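Local coordinates for protein CobC (Shigella flexneri 2a, PDB 6NRU) that probably removes the phosphate from alpha-ribazole 5'-phosphate and adenosylcobalamin 5'-phosphate in the assembly of the nucleotide loop of vitamin B12, at residues A[4-9]-A[182-187]; A[24-29]-A[89-94]. One frame throughout, in Å; residues are numbered along the deposited sequence.

Interaction 1: residues A[4-9]-A[182-187]; sequences MRLWLI and SAIDIN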
loop_
_atom_site.group_PDB
_atom_site.type_symbol
_atom_site.label_atom_id
_atom_site.label_comp_id
_atom_site.label_asym_id
_atom_site.label_seq_id
_atom_site.Cartn_x
_atom_site.Cartn_y
_atom_site.Cartn_z
HETATM N N MSE A 4 -12.128 -15.088 -4.383
HETATM C CA MSE A 4 -12.014 -13.669 -4.692
HETATM C C MSE A 4 -10.620 -13.324 -5.196
HETATM O O MSE A 4 -9.671 -14.079 -4.992
HETATM C CB MSE A 4 -12.340 -12.825 -3.461
HETATM C CG MSE A 4 -11.400 -13.058 -2.291
HETATM SE SE MSE A 4 -11.687 -11.811 -0.819
HETATM C CE MSE A 4 -13.573 -12.157 -0.494
ATOM N N ARG A 5 -10.501 -12.174 -5.857
ATOM C CA ARG A 5 -9.213 -11.667 -6.310
ATOM C C ARG A 5 -9.025 -10.239 -5.824
ATOM O O ARG A 5 -9.902 -9.391 -6.018
ATOM C CB ARG A 5 -9.088 -11.707 -7.832
ATOM C CG ARG A 5 -7.882 -10.936 -8.337
ATOM C CD ARG A 5 -7.701 -11.101 -9.822
ATOM N NE ARG A 5 -7.056 -12.363 -10.160
ATOM C CZ ARG A 5 -6.292 -12.537 -11.231
ATOM N NH1 ARG A 5 -5.740 -13.719 -11.472
ATOM N NH2 ARG A 5 -6.080 -11.525 -12.063
ATOM N N LEU A 6 -7.879 -9.977 -5.204
ATOM C CA LEU A 6 -7.504 -8.636 -4.776
ATOM C C LEU A 6 -6.580 -8.033 -5.824
ATOM O O LEU A 6 -5.504 -8.576 -6.094
ATOM C CB LEU A 6 -6.817 -8.670 -3.412
ATOM C CG LEU A 6 -7.475 -9.581 -2.372
ATOM C CD1 LEU A 6 -6.669 -9.596 -1.088
ATOM C CD2 LEU A 6 -8.908 -9.138 -2.105
ATOM N N TRP A 7 -7.009 -6.931 -6.427
ATOM C CA TRP A 7 -6.167 -6.179 -7.345
ATOM C C TRP A 7 -5.448 -5.102 -6.545
ATOM O O TRP A 7 -6.091 -4.211 -5.979
ATOM C CB TRP A 7 -6.998 -5.568 -8.473
ATOM C CG TRP A 7 -7.808 -6.579 -9.237
ATOM C CD1 TRP A 7 -8.962 -7.185 -8.828
ATOM C CD2 TRP A 7 -7.522 -7.102 -10.541
ATOM N NE1 TRP A 7 -9.411 -8.050 -9.795
ATOM C CE2 TRP A 7 -8.545 -8.017 -10.858
ATOM C CE3 TRP A 7 -6.499 -6.886 -11.471
ATOM C CZ2 TRP A 7 -8.575 -8.717 -12.066
ATOM C CZ3 TRP A 7 -6.532 -7.580 -12.668
ATOM C CH2 TRP A 7 -7.562 -8.484 -12.954
ATOM N N LEU A 8 -4.125 -5.194 -6.479
ATOM C CA LEU A 8 -3.322 -4.327 -5.628
ATOM C C LEU A 8 -2.701 -3.214 -6.460
ATOM O O LEU A 8 -2.066 -3.478 -7.487
ATOM C CB LEU A 8 -2.231 -5.130 -4.918
ATOM C CG LEU A 8 -2.699 -6.446 -4.289
ATOM C CD1 LEU A 8 -1.546 -7.183 -3.628
ATOM C CD2 LEU A 8 -3.818 -6.191 -3.287
ATOM N N ILE A 9 -2.881 -1.974 -6.012
ATOM C CA ILE A 9 -2.279 -0.806 -6.646
ATOM C C ILE A 9 -1.663 0.059 -5.556
ATOM O O ILE A 9 -2.360 0.479 -4.625
ATOM C CB ILE A 9 -3.299 0.008 -7.459
ATOM C CG1 ILE A 9 -3.680 -0.729 -8.741
ATOM C CG2 ILE A 9 -2.741 1.391 -7.781
ATOM C CD1 ILE A 9 -4.537 0.097 -9.680
ATOM N N SER A 182 -0.865 -5.366 -9.195
ATOM C CA SER A 182 -0.680 -6.760 -8.821
ATOM C C SER A 182 -2.033 -7.379 -8.498
ATOM O O SER A 182 -3.020 -6.677 -8.265
ATOM C CB SER A 182 0.257 -6.896 -7.617
ATOM O OG SER A 182 1.437 -6.139 -7.811
ATOM N N ALA A 183 -2.070 -8.710 -8.479
ATOM C CA ALA A 183 -3.300 -9.420 -8.162
ATOM C C ALA A 183 -2.973 -10.705 -7.415
ATOM O O ALA A 183 -2.023 -11.411 -7.763
ATOM C CB ALA A 183 -4.113 -9.729 -9.425
ATOM N N ILE A 184 -3.760 -10.976 -6.383
ATOM C CA ILE A 184 -3.650 -12.167 -5.581
ATOM C C ILE A 184 -5.014 -12.834 -5.412
ATOM O O ILE A 184 -5.964 -12.177 -5.059
ATOM C CB ILE A 184 -3.019 -11.861 -4.221
ATOM C CG1 ILE A 184 -3.232 -13.021 -3.268
ATOM C CG2 ILE A 184 -3.553 -10.563 -3.655
ATOM C CD1 ILE A 184 -1.999 -13.379 -2.505
ATOM N N ASP A 185 -5.093 -14.143 -5.641
ATOM C CA ASP A 185 -6.345 -14.878 -5.529
ATOM C C ASP A 185 -6.416 -15.597 -4.190
ATOM O O ASP A 185 -5.422 -16.158 -3.722
ATOM C CB ASP A 185 -6.484 -15.894 -6.665
ATOM C CG ASP A 185 -7.169 -15.315 -7.885
ATOM O OD1 ASP A 185 -8.357 -14.942 -7.783
ATOM O OD2 ASP A 185 -6.518 -15.235 -8.949
ATOM N N ILE A 186 -7.596 -15.580 -3.575
ATOM C CA ILE A 186 -7.833 -16.270 -2.313
ATOM C C ILE A 186 -9.059 -17.154 -2.466
ATOM O O ILE A 186 -10.120 -16.685 -2.890
ATOM C CB ILE A 186 -8.031 -15.292 -1.141
ATOM C CG1 ILE A 186 -6.966 -14.199 -1.162
ATOM C CG2 ILE A 186 -7.988 -16.040 0.175
ATOM C CD1 ILE A 186 -7.208 -13.115 -0.140
ATOM N N ASN A 187 -8.915 -18.430 -2.120
ATOM C CA ASN A 187 -10.029 -19.369 -2.131
ATOM C C ASN A 187 -9.868 -20.291 -0.935
ATOM O O ASN A 187 -8.847 -20.973 -0.812
ATOM C CB ASN A 187 -10.075 -20.164 -3.436
ATOM C CG ASN A 187 -10.187 -19.272 -4.655
ATOM O OD1 ASN A 187 -9.246 -19.147 -5.435
ATOM N ND2 ASN A 187 -11.343 -18.644 -4.825
HETATM O O HOH W 1 -11.590 -16.761 -6.570
#
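R5 and D185 face each other in a non-hydrogen-bonded pair of the antiparallel ladder between 4-9 and 182-187, which joins strand 5-10, the first in the chain, to strand 181-187, close to the C-terminus. Between L6 and I184, between L8 and S182, and again between M4 and I186, paired backbone hydrogen bonds tie the segments; I186 N to M4 O measures 2.9 Å. The tight face carries L6, L8 and I184. CB of L6 lies 3.8 Å from CG2 of I184, their side chains side by side, while CD1 of L6 meets CD1 of I186 at 3.7 Å; L159, I160 and L163 of helix 153-163 cover this layer. Across the sheet the R5 chain bends at chi3 (-80°), turning NE and NH1 side-on to one oxygen. OD2 of D185 takes NE at 3.2 Å and NH1 at 3.0 Å and lies close to the guanidinium plane, although the two planes are 51° apart; NE comes from above the carboxylate plane, NH1 nearly along the C-O direction of OD2. A183 CB lies over one guanidinium face, and R194 of strand 190-198 touches both charged side chains. The looser, solvent side lies beyond the M4-I186 bonds, where a water accepts from M4 N (2.8 Å) and N187 ND2 (2.6 Å). Apolar packing thus secures the helix-facing side, whereas a salt bridge, consistent with compensation of the buried arginine's charge, joins the strands on the other.

Interaction 2: residues A[24-29]-A[89-94]; sequences GHAPTP and DWEMRH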
loop_
_atom_site.group_PDB
_atom_site.type_symbol
_atom_site.label_atom_id
_atom_site.label_comp_id
_atom_site.label_asym_id
_atom_site.label_seq_id
_atom_site.Cartn_x
_atom_site.Cartn_y
_atom_site.Cartn_z
ATOM N N GLY A 24 4.993 8.463 5.553
ATOM C CA GLY A 24 4.095 8.279 6.679
ATOM C C GLY A 24 2.714 8.826 6.385
ATOM O O GLY A 24 2.208 8.749 5.260
ATOM N N HIS A 25 2.094 9.398 7.412
ATOM C CA HIS A 25 0.752 9.941 7.281
ATOM C C HIS A 25 0.734 11.351 6.707
ATOM O O HIS A 25 -0.354 11.885 6.466
ATOM C CB HIS A 25 0.057 9.925 8.644
ATOM C CG HIS A 25 -0.424 8.570 9.060
ATOM N ND1 HIS A 25 -1.482 8.388 9.924
ATOM C CD2 HIS A 25 0.006 7.330 8.725
ATOM C CE1 HIS A 25 -1.682 7.094 10.104
ATOM N NE2 HIS A 25 -0.791 6.431 9.388
ATOM N N ALA A 26 1.895 11.956 6.473
ATOM C CA ALA A 26 1.940 13.337 6.017
ATOM C C ALA A 26 1.302 13.468 4.635
ATOM O O ALA A 26 1.448 12.575 3.797
ATOM C CB ALA A 26 3.383 13.838 5.977
ATOM N N PRO A 27 0.587 14.568 4.366
ATOM C CA PRO A 27 -0.070 14.750 3.052
ATOM C C PRO A 27 0.891 15.227 1.969
ATOM O O PRO A 27 0.888 16.382 1.533
ATOM C CB PRO A 27 -1.152 15.786 3.371
ATOM C CG PRO A 27 -0.558 16.604 4.469
ATOM C CD PRO A 27 0.251 15.651 5.309
ATOM N N THR A 28 1.741 14.318 1.504
ATOM C CA THR A 28 2.590 14.775 0.410
ATOM C C THR A 28 1.884 14.571 -0.929
ATOM O O THR A 28 1.225 13.547 -1.135
ATOM C CB THR A 28 3.922 14.032 0.413
ATOM O OG1 THR A 28 4.628 14.303 -0.803
ATOM C CG2 THR A 28 3.694 12.536 0.550
ATOM N N PRO A 29 1.995 15.523 -1.852
ATOM C CA PRO A 29 1.197 15.462 -3.079
ATOM C C PRO A 29 1.794 14.526 -4.119
ATOM O O PRO A 29 2.991 14.237 -4.135
ATOM C CB PRO A 29 1.221 16.910 -3.577
ATOM C CG PRO A 29 2.549 17.415 -3.120
ATOM C CD PRO A 29 2.824 16.741 -1.794
ATOM N N ASP A 89 7.454 11.818 14.533
ATOM C CA ASP A 89 8.287 12.999 14.330
ATOM C C ASP A 89 9.173 12.883 13.097
ATOM O O ASP A 89 9.705 13.899 12.637
ATOM C CB ASP A 89 9.159 13.253 15.563
ATOM C CG ASP A 89 8.368 13.797 16.745
ATOM O OD1 ASP A 89 7.401 14.559 16.529
ATOM O OD2 ASP A 89 8.723 13.471 17.898
ATOM N N TRP A 90 9.339 11.680 12.552
ATOM C CA TRP A 90 10.266 11.437 11.452
ATOM C C TRP A 90 9.662 11.692 10.077
ATOM O O TRP A 90 10.370 11.542 9.076
ATOM C CB TRP A 90 10.785 9.997 11.508
ATOM C CG TRP A 90 11.654 9.711 12.689
ATOM C CD1 TRP A 90 12.138 10.612 13.593
ATOM C CD2 TRP A 90 12.149 8.432 13.096
ATOM N NE1 TRP A 90 12.902 9.972 14.537
ATOM C CE2 TRP A 90 12.923 8.631 14.255
ATOM C CE3 TRP A 90 12.012 7.135 12.591
ATOM C CZ2 TRP A 90 13.555 7.584 14.919
ATOM C CZ3 TRP A 90 12.641 6.096 13.252
ATOM C CH2 TRP A 90 13.402 6.326 14.404
ATOM N N GLU A 91 8.387 12.063 9.996
ATOM C CA GLU A 91 7.750 12.255 8.703
ATOM C C GLU A 91 8.258 13.527 8.032
ATOM O O GLU A 91 8.642 14.496 8.692
ATOM C CB GLU A 91 6.231 12.307 8.861
ATOM C CG GLU A 91 5.676 11.164 9.691
ATOM C CD GLU A 91 4.187 10.960 9.505
ATOM O OE1 GLU A 91 3.456 11.962 9.355
ATOM O OE2 GLU A 91 3.745 9.791 9.515
HETATM N N MSE A 92 8.259 13.507 6.700
HETATM C CA MSE A 92 8.785 14.598 5.876
HETATM C C MSE A 92 10.220 14.972 6.235
HETATM O O MSE A 92 10.595 16.142 6.177
HETATM C CB MSE A 92 7.891 15.835 5.979
HETATM C CG MSE A 92 6.471 15.595 5.527
HETATM SE SE MSE A 92 6.420 14.789 3.755
HETATM C CE MSE A 92 6.603 16.398 2.660
ATOM N N ARG A 93 11.020 13.972 6.601
ATOM C CA ARG A 93 12.414 14.183 6.954
ATOM C C ARG A 93 13.261 13.090 6.319
ATOM O O ARG A 93 12.777 11.997 6.014
ATOM C CB ARG A 93 12.604 14.221 8.478
ATOM C CG ARG A 93 11.980 15.452 9.128
ATOM C CD ARG A 93 11.847 15.311 10.635
ATOM N NE ARG A 93 13.136 15.393 11.315
ATOM C CZ ARG A 93 13.328 15.072 12.591
ATOM N NH1 ARG A 93 12.310 14.647 13.331
ATOM N NH2 ARG A 93 14.537 15.173 13.129
ATOM N N HIS A 94 14.538 13.400 6.120
ATOM C CA HIS A 94 15.435 12.554 5.350
ATOM C C HIS A 94 16.295 11.683 6.258
ATOM O O HIS A 94 16.555 12.011 7.418
ATOM C CB HIS A 94 16.331 13.402 4.442
ATOM C CG HIS A 94 16.930 12.643 3.299
ATOM N ND1 HIS A 94 18.026 11.819 3.444
ATOM C CD2 HIS A 94 16.591 12.587 1.989
ATOM C CE1 HIS A 94 18.334 11.287 2.275
ATOM N NE2 HIS A 94 17.479 11.738 1.375
#
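With CG beside its own backbone N (chi1 -49°) and the chain extended beyond it (chi2 -162°), E91 sends its carboxylate across to the backbone N of H25, beside G24 and A26, illustrating how one acidic side chain can tie two irregular loops together. E91 and M92 are the central residues of a type II beta turn, W90 to R93, in the histidine phosphatase domain. OE2 of E91 accepts the H25 backbone N-H at 2.7 Å; the bond is fairly straight, 162° at the hydrogen, but the donor approaches from above the carboxylate plane. The same oxygen also receives F87 N, so two backbone donors hold it in place. G24 CA packs 3.2 Å from OE2, and its positive phi suits glycine. Nearby, G24 O is bonded to R60, and G24 lies about 4 Å from the side chain of E84, the probable catalytic proton donor/acceptor, which places this junction beside the active site. The second half of the contact is apolar. The bend at chi2 keeps SE of M92 beside A26 CB (3.9 Å), the bend at chi3 brings CE of M92 to T28 CB (4.2 Å), and CG of M92 comes nearest A26 CB, at 3.6 Å.

Interactions 1 and 2 illustrate the division of labour in an alpha/beta enzyme between a sheet that forms the framework and loops that lie beside the probable active site. Their centres lie 29 Å apart, on opposite sides of the chain's centre, and their nearest atoms are about 14 Å apart. Along the chain, 4-9 comes first, then 24-29, 89-94 and finally 182-187, so both loops of interaction 2 belong to the long excursion between the paired strands of interaction 1. Strand 5-10 supplies the link: just beyond it comes H11, the probable phosphohistidine, its side chain about 7 Å from that of T28. The sheet therefore leads directly into the region bordered by the loops.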